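Local coordinates for fiber protein (Snake adenovirus 1, PDB 4UMI) that probably attaches the virion to a host receptor through the trimeric head of the spikes that project from the capsid vertices, at residues Q122-E127 / T135-S140; G129-R134 / F203-K208; D142-P147 / L186-S191. One frame throughout, in Å; residues are numbered along the deposited sequence.

Contact 1. Residues Q122-E127 / T135-S140; sequences QAREEE and TLFAYS
Gln122 and Phe137 form one hydrogen-bonded antiparallel pair and Arg124 and Thr135 the next, with the non-hydrogen-bonded pair Ala123–Leu136 between them. The two strands run 160° apart in direction, their axes 4.8 Å apart, as neighbours in the hairpin of strands 118-128 and 131-140. Each hydrogen-bonded pair closes a two-bond ring; Phe137 N reaches Gln122 O at 2.8 Å.

On the face carrying Gln122, Arg124, Thr135 and Phe137, the ring of Phe137 is the centrepiece. With CG anti to its carbonyl carbon (chi1 -62°), it lies alongside the extended Gln122 chain, and Gln122 OE1 comes within 3.3 Å of Phe137 CD1, the amide plane tilted only modestly from the ring. Thr135 CG2 sits over a face of the same ring, toward its rim. Phe137 CE1 lies over one face of the Arg124 guanidinium, near its centre, but the two planes are steeply inclined (61°), so this is not a parallel stack. A water bonds to Thr135 OG1 at 2.8 Å and only weakly to Arg124 O.

The polar ends find their main partners across the trimer interface. Gln122 OE1 is bonded to Lys133 NZ of the second subunit, whose ammonium also makes a cation-pi contact with Phe137. Gln122 NE2 and Arg124 NH2, two donors 3.2 Å apart, converge on Glu126 OE1 of that subunit; Gln122 NE2 also bonds to Asp106 of its own chain. A shared anionic acceptor would offset the crowding of these donors, so this face of the hairpin joins the neighbouring chain through both polar and aromatic contacts.

Contact 2. Residues G129-R134 / F203-K208; sequences GAFTKR and FYLTEK
Arg134 NH1 donates to Tyr204 OH at 2.6 Å, a short and fairly straight bond (161°) that meets the guanidinium at its edge, close to its plane. The two side chains run side by side from one face of the sheet, and Arg134 CB and CD pass along the phenol, with CD 3.6 Å from Tyr204 CZ. The Arg134 chain stays extended from CG to NE, which carries its end out as far as the hydroxyl. Beneath the pair, Arg134 N and Tyr204 N each bond to the other residue's carbonyl. Thr132 and Thr206 repeat that pattern.

On the other face, Leu205 CD1 packs against Lys133 CB at 3.8 Å. Lys133 CD touches Phe203 CD1, and a bend at chi3 (58°) brings NZ above the ring, too far for more than a weak cation-pi attraction; NZ bonds to Gln122 of the third subunit. At the strand ends, Glu207 CG is modelled over one face of the Phe131 ring, too close for the detail to be trusted. One water joins Ala130 O, Thr132 OG1 and Lys208 O, and Thr206 OG1 accepts from Lys208 N in an ST turn.

Outside this first shell, Glu125 OE1 forms a salt bridge with Arg134 NE, consistent with orienting the guanidinium, and His163 meets Tyr204 edge to face. Such a closing pair of strands 198-206 and 131-140 belongs to the antiparallel beta sandwich of adenovirus fibre heads.

Contact 3. Residues D142-P147 / L186-S191; sequences DGLTGP and LTLEIS
Leu144 meets Leu188 and Ile190 where a loop of the fibre-head beta sandwich folds against strand 185-190, a member of the sheet that does not contain strand 131-140. The tight part is purely apolar. Leu144 CD2 is the common point: it lies 4.0 Å from Leu188 CD2 and 3.9 Å from Ile190 CG2, so a single methyl bears on two side chains of one strand. With CG anti to the amide nitrogen (chi1 -168°), the Leu144 branch extends toward the strand and brings CD2 up to both. Phe119 of strand 118-128 packs against both Leu144 and Leu188, extending this cluster toward the first sheet, and Val117 and Val197 also touch Leu144.

The outer part is looser and more exposed. Pro147 approaches the strand chiefly with its CA, 3.3 Å from Leu188 O, a CH...O contact that is far from straight (125°). Its CB stays 4.4 Å from Glu189 CA, while the Glu189 side chain starts away from the loop. With no conventional hydrogen bond between the two segments, they meet by apolar packing and this one CH...O contact; just beyond, Leu188 pairs through its backbone with Phe148, where strand 148-151 takes over from the loop.

Between these two regimes lies the end of Ile190. Its CG1 occupies the position flanked by the backbone N and carbonyl carbon (chi1 56°), and CD1 reaches the loop backbone, resting 3.7 Å from Leu144 O and 3.8 Å from Gly146 O.

The three contacts show how a small head domain is built from two antiparallel sheets. Contacts 1 and 2, centres 14 Å apart, share strand 131-140: contact 1 pairs it with strand 118-128, contact 2 with strand 198-206 on its other side. Their segments alternate along the chain and touch directly, including a probable backbone bond between Glu126 and Lys133. Contact 3 packs the loop that leaves the first sheet onto strand 185-190 of the second; both its segments fall in sequence between those of contact 2. Its centre lies 18 Å from that of contact 1 and 28 Å from that of contact 2. Among these contacts, the subunit interface involves the first sheet, whereas contact 3 is internal to its chain.

Contact 1. Residues Q122-E127 / T135-S140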
# COMPACT_ATOMS: atom_id res chain seq x y z
N GLN A 122 2.66 -0.72 -12.47
CA GLN A 122 1.91 -1.97 -12.45
C GLN A 122 0.44 -1.64 -12.32
O GLN A 122 0.05 -0.83 -11.47
CB GLN A 122 2.38 -2.91 -11.33
CG GLN A 122 1.52 -4.14 -11.07
CD GLN A 122 1.93 -4.84 -9.82
OE1 GLN A 122 2.64 -4.28 -8.97
NE2 GLN A 122 1.41 -6.03 -9.64
N ALA A 123 -0.38 -2.29 -13.14
CA ALA A 123 -1.82 -2.11 -13.10
C ALA A 123 -2.47 -3.45 -12.73
O ALA A 123 -2.26 -4.44 -13.42
CB ALA A 123 -2.32 -1.59 -14.44
N ARG A 124 -3.25 -3.45 -11.66
CA ARG A 124 -3.86 -4.66 -11.15
C ARG A 124 -5.35 -4.45 -10.99
O ARG A 124 -5.78 -3.39 -10.56
CB ARG A 124 -3.18 -5.11 -9.86
CG ARG A 124 -3.63 -6.42 -9.30
CD ARG A 124 -3.03 -6.56 -7.90
NE ARG A 124 -1.64 -6.95 -7.90
CZ ARG A 124 -0.86 -7.01 -6.82
NH1 ARG A 124 -1.35 -6.67 -5.62
NH2 ARG A 124 0.43 -7.39 -6.92
N GLU A 125 -6.15 -5.46 -11.36
CA GLU A 125 -7.57 -5.46 -11.08
C GLU A 125 -7.89 -6.71 -10.28
O GLU A 125 -7.55 -7.84 -10.65
CB GLU A 125 -8.41 -5.38 -12.35
CG GLU A 125 -9.89 -5.34 -12.02
CD GLU A 125 -10.77 -5.27 -13.23
OE1 GLU A 125 -10.86 -4.21 -13.86
OE2 GLU A 125 -11.42 -6.27 -13.55
N GLU A 126 -8.60 -6.50 -9.16
CA GLU A 126 -9.13 -7.59 -8.33
C GLU A 126 -10.65 -7.49 -8.39
O GLU A 126 -11.20 -6.38 -8.35
CB GLU A 126 -8.70 -7.49 -6.85
CG GLU A 126 -9.16 -8.70 -6.05
CD GLU A 126 -9.05 -8.63 -4.54
OE1 GLU A 126 -8.42 -7.73 -3.98
OE2 GLU A 126 -9.62 -9.52 -3.87
N GLU A 127 -11.33 -8.61 -8.48
CA GLU A 127 -12.76 -8.65 -8.34
C GLU A 127 -13.06 -9.43 -7.09
O GLU A 127 -12.50 -10.50 -6.87
CB GLU A 127 -13.38 -9.29 -9.54
CG GLU A 127 -13.20 -8.49 -10.83
CD GLU A 127 -13.57 -9.26 -12.06
OE1 GLU A 127 -14.13 -10.35 -11.97
OE2 GLU A 127 -13.27 -8.76 -13.15
N THR A 135 -5.89 -1.05 -8.95
CA THR A 135 -4.73 -0.44 -8.29
C THR A 135 -3.62 -0.14 -9.28
O THR A 135 -3.23 -0.99 -10.09
CB THR A 135 -4.16 -1.37 -7.20
OG1 THR A 135 -5.19 -1.74 -6.28
CG2 THR A 135 -3.03 -0.72 -6.43
N LEU A 136 -3.11 1.09 -9.21
CA LEU A 136 -1.92 1.51 -9.92
C LEU A 136 -0.74 1.55 -8.93
O LEU A 136 -0.83 2.27 -7.93
CB LEU A 136 -2.12 2.88 -10.53
CG LEU A 136 -0.95 3.41 -11.34
CD1 LEU A 136 -0.76 2.62 -12.63
CD2 LEU A 136 -1.14 4.90 -11.66
N PHE A 137 0.33 0.83 -9.21
CA PHE A 137 1.55 0.88 -8.45
C PHE A 137 2.57 1.62 -9.31
O PHE A 137 2.64 1.42 -10.52
CB PHE A 137 2.07 -0.53 -8.15
CG PHE A 137 1.17 -1.39 -7.34
CD1 PHE A 137 0.22 -2.23 -7.91
CD2 PHE A 137 1.33 -1.42 -5.96
CE1 PHE A 137 -0.52 -3.06 -7.07
CE2 PHE A 137 0.57 -2.23 -5.16
CZ PHE A 137 -0.37 -3.04 -5.71
N ALA A 138 3.34 2.49 -8.66
CA ALA A 138 4.36 3.26 -9.38
C ALA A 138 5.68 3.25 -8.61
O ALA A 138 5.68 3.39 -7.39
CB ALA A 138 3.92 4.70 -9.52
N TYR A 139 6.79 3.11 -9.32
CA TYR A 139 8.12 3.13 -8.71
C TYR A 139 9.11 3.81 -9.63
O TYR A 139 9.10 3.59 -10.83
CB TYR A 139 8.63 1.69 -8.46
CG TYR A 139 10.11 1.66 -8.11
CD1 TYR A 139 10.56 2.04 -6.87
CD2 TYR A 139 11.07 1.31 -9.06
CE1 TYR A 139 11.90 2.11 -6.55
CE2 TYR A 139 12.41 1.37 -8.75
CZ TYR A 139 12.82 1.76 -7.50
OH TYR A 139 14.15 1.84 -7.17
N SER A 140 9.97 4.67 -9.06
CA SER A 140 11.15 5.09 -9.79
C SER A 140 12.31 5.18 -8.80
O SER A 140 12.12 5.70 -7.71
CB SER A 140 10.95 6.46 -10.42
OG SER A 140 12.12 6.90 -11.09
O HOH W 1 -6.23 -4.13 -7.37

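Contact 2. Residues G129-R134 / F203-K208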
# COMPACT_ATOMS: atom_id res chain seq x y z
N GLY A 129 -16.60 -10.50 -4.89
CA GLY A 129 -18.02 -10.32 -4.76
C GLY A 129 -18.55 -9.33 -5.76
O GLY A 129 -18.28 -9.44 -6.96
N ALA A 130 -19.31 -8.36 -5.26
CA ALA A 130 -19.88 -7.31 -6.07
C ALA A 130 -18.85 -6.25 -6.51
O ALA A 130 -19.18 -5.39 -7.33
CB ALA A 130 -20.99 -6.62 -5.29
N PHE A 131 -17.66 -6.25 -5.93
CA PHE A 131 -16.71 -5.15 -6.04
C PHE A 131 -15.62 -5.41 -7.03
O PHE A 131 -15.16 -6.55 -7.22
CB PHE A 131 -16.13 -4.81 -4.69
CG PHE A 131 -17.11 -4.16 -3.76
CD1 PHE A 131 -18.01 -4.91 -3.06
CD2 PHE A 131 -17.11 -2.79 -3.56
CE1 PHE A 131 -18.89 -4.33 -2.17
CE2 PHE A 131 -18.00 -2.20 -2.69
CZ PHE A 131 -18.88 -2.97 -1.99
N THR A 132 -15.11 -4.31 -7.59
CA THR A 132 -13.90 -4.32 -8.36
C THR A 132 -12.95 -3.31 -7.77
O THR A 132 -13.33 -2.18 -7.44
CB THR A 132 -14.21 -3.95 -9.82
OG1 THR A 132 -15.17 -4.88 -10.34
CG2 THR A 132 -13.00 -4.00 -10.69
N LYS A 133 -11.68 -3.70 -7.62
CA LYS A 133 -10.63 -2.82 -7.15
C LYS A 133 -9.59 -2.72 -8.25
O LYS A 133 -9.09 -3.72 -8.73
CB LYS A 133 -9.94 -3.35 -5.88
CG LYS A 133 -8.94 -2.34 -5.32
CD LYS A 133 -8.28 -2.61 -3.96
CE LYS A 133 -7.54 -3.89 -3.89
NZ LYS A 133 -6.85 -3.94 -2.56
N ARG A 134 -9.25 -1.51 -8.66
CA ARG A 134 -8.19 -1.27 -9.63
C ARG A 134 -7.08 -0.49 -8.95
O ARG A 134 -7.35 0.58 -8.40
CB ARG A 134 -8.68 -0.52 -10.86
CG ARG A 134 -9.52 -1.44 -11.74
CD ARG A 134 -10.26 -0.71 -12.82
NE ARG A 134 -11.16 -1.63 -13.55
CZ ARG A 134 -12.39 -1.34 -13.97
NH1 ARG A 134 -12.93 -0.14 -13.75
NH2 ARG A 134 -13.10 -2.25 -14.61
N PHE A 203 -5.59 3.36 -5.62
CA PHE A 203 -6.64 2.44 -6.06
C PHE A 203 -8.00 3.10 -6.01
O PHE A 203 -8.22 4.09 -5.32
CB PHE A 203 -6.62 1.09 -5.31
CG PHE A 203 -6.90 1.18 -3.83
CD1 PHE A 203 -8.18 1.18 -3.34
CD2 PHE A 203 -5.84 1.28 -2.92
CE1 PHE A 203 -8.43 1.26 -1.98
CE2 PHE A 203 -6.10 1.33 -1.58
CZ PHE A 203 -7.37 1.33 -1.11
N TYR A 204 -8.94 2.51 -6.74
CA TYR A 204 -10.34 2.81 -6.53
C TYR A 204 -11.08 1.49 -6.43
O TYR A 204 -10.67 0.47 -6.97
CB TYR A 204 -11.01 3.76 -7.48
CG TYR A 204 -11.18 3.24 -8.86
CD1 TYR A 204 -10.16 3.30 -9.82
CD2 TYR A 204 -12.39 2.77 -9.30
CE1 TYR A 204 -10.33 2.87 -11.13
CE2 TYR A 204 -12.58 2.37 -10.60
CZ TYR A 204 -11.55 2.41 -11.52
OH TYR A 204 -11.74 2.01 -12.85
N LEU A 205 -12.14 1.51 -5.67
CA LEU A 205 -12.86 0.30 -5.30
C LEU A 205 -14.29 0.66 -5.44
O LEU A 205 -14.70 1.66 -4.82
CB LEU A 205 -12.47 -0.09 -3.82
CG LEU A 205 -13.15 -1.18 -3.03
CD1 LEU A 205 -12.89 -2.49 -3.70
CD2 LEU A 205 -12.70 -1.19 -1.59
N THR A 206 -15.03 -0.07 -6.27
CA THR A 206 -16.39 0.26 -6.60
C THR A 206 -17.26 -0.99 -6.78
O THR A 206 -16.77 -2.08 -7.10
CB THR A 206 -16.44 1.07 -7.89
OG1 THR A 206 -17.77 1.50 -8.14
CG2 THR A 206 -15.96 0.27 -9.07
N GLU A 207 -18.56 -0.82 -6.58
CA GLU A 207 -19.59 -1.84 -6.77
C GLU A 207 -20.25 -1.71 -8.14
O GLU A 207 -21.11 -2.52 -8.49
CB GLU A 207 -20.70 -1.66 -5.74
CG GLU A 207 -20.61 -2.59 -4.59
CD GLU A 207 -21.84 -2.55 -3.72
OE1 GLU A 207 -22.21 -1.46 -3.24
OE2 GLU A 207 -22.41 -3.63 -3.51
N LYS A 208 -19.88 -0.68 -8.89
CA LYS A 208 -20.37 -0.53 -10.28
C LYS A 208 -19.59 -1.47 -11.20
O LYS A 208 -18.47 -1.87 -10.88
CB LYS A 208 -20.22 0.91 -10.75
CG LYS A 208 -20.79 1.93 -9.78
CD LYS A 208 -20.42 3.35 -10.17
CE LYS A 208 -20.01 4.19 -8.96
NZ LYS A 208 -20.86 3.98 -7.75
O HOH W 2 -17.76 -4.35 -9.62
O HOH W 3 -21.84 -5.06 -8.53

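Contact 3. Residues D142-P147 / L186-S191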
# COMPACT_ATOMS: atom_id res chain seq x y z
N ASP A 142 14.77 7.16 -9.60
CA ASP A 142 15.24 8.48 -9.93
C ASP A 142 14.62 9.54 -9.06
O ASP A 142 13.62 9.32 -8.36
CB ASP A 142 14.93 8.76 -11.39
CG ASP A 142 15.66 7.79 -12.34
OD1 ASP A 142 16.85 7.45 -12.06
OD2 ASP A 142 15.02 7.35 -13.35
N GLY A 143 15.26 10.69 -9.03
CA GLY A 143 14.61 11.89 -8.58
C GLY A 143 13.78 12.46 -9.71
O GLY A 143 13.94 12.11 -10.90
N LEU A 144 12.88 13.33 -9.35
CA LEU A 144 12.04 13.93 -10.34
C LEU A 144 11.99 15.40 -10.05
O LEU A 144 11.58 15.81 -8.96
CB LEU A 144 10.70 13.21 -10.31
CG LEU A 144 9.72 13.43 -11.42
CD1 LEU A 144 10.26 13.06 -12.78
CD2 LEU A 144 8.44 12.71 -11.11
N THR A 145 12.38 16.19 -11.06
CA THR A 145 12.54 17.64 -10.96
C THR A 145 11.37 18.42 -11.64
O THR A 145 11.40 19.67 -11.76
CB THR A 145 13.83 18.09 -11.66
OG1 THR A 145 13.71 17.82 -13.07
CG2 THR A 145 15.08 17.40 -11.10
N GLY A 146 10.39 17.70 -12.15
CA GLY A 146 9.24 18.30 -12.83
C GLY A 146 8.33 17.15 -13.23
O GLY A 146 8.60 16.00 -12.95
N PRO A 147 7.21 17.46 -13.90
CA PRO A 147 6.28 16.40 -14.29
C PRO A 147 6.94 15.35 -15.18
O PRO A 147 7.80 15.65 -15.99
CB PRO A 147 5.17 17.17 -15.02
CG PRO A 147 5.27 18.56 -14.46
CD PRO A 147 6.72 18.78 -14.27
N LEU A 186 1.19 9.33 -20.78
CA LEU A 186 1.01 9.41 -19.33
C LEU A 186 1.67 10.67 -18.81
O LEU A 186 2.81 10.95 -19.19
CB LEU A 186 1.61 8.16 -18.72
CG LEU A 186 1.57 8.08 -17.20
CD1 LEU A 186 1.46 6.64 -16.75
CD2 LEU A 186 2.77 8.73 -16.54
N THR A 187 0.98 11.38 -17.93
CA THR A 187 1.57 12.46 -17.17
C THR A 187 1.47 12.17 -15.68
O THR A 187 0.40 11.78 -15.23
CB THR A 187 0.89 13.81 -17.45
OG1 THR A 187 1.05 14.15 -18.83
CG2 THR A 187 1.49 14.95 -16.60
N LEU A 188 2.59 12.37 -14.96
CA LEU A 188 2.58 12.32 -13.50
C LEU A 188 3.00 13.72 -13.08
O LEU A 188 4.15 14.12 -13.27
CB LEU A 188 3.58 11.28 -12.99
CG LEU A 188 3.87 11.40 -11.46
CD1 LEU A 188 2.69 11.15 -10.56
CD2 LEU A 188 5.07 10.61 -11.06
N GLU A 189 2.05 14.44 -12.50
CA GLU A 189 2.32 15.78 -11.95
C GLU A 189 2.65 15.64 -10.49
O GLU A 189 2.06 14.80 -9.85
CB GLU A 189 1.07 16.66 -12.10
CG GLU A 189 0.64 16.88 -13.52
CD GLU A 189 -0.16 18.13 -13.71
OE1 GLU A 189 -0.82 18.63 -12.74
OE2 GLU A 189 -0.12 18.61 -14.86
N ILE A 190 3.56 16.44 -9.96
CA ILE A 190 4.03 16.30 -8.60
C ILE A 190 3.93 17.57 -7.78
O ILE A 190 4.08 18.66 -8.26
CB ILE A 190 5.48 15.75 -8.53
CG1 ILE A 190 6.46 16.64 -9.33
CG2 ILE A 190 5.51 14.36 -9.09
CD1 ILE A 190 7.89 16.20 -9.26
N SER A 191 3.66 17.40 -6.50
CA SER A 191 3.43 18.50 -5.57
C SER A 191 4.68 19.27 -5.24
O SER A 191 4.60 20.42 -4.86
CB SER A 191 2.76 18.00 -4.27
OG SER A 191 3.60 17.09 -3.58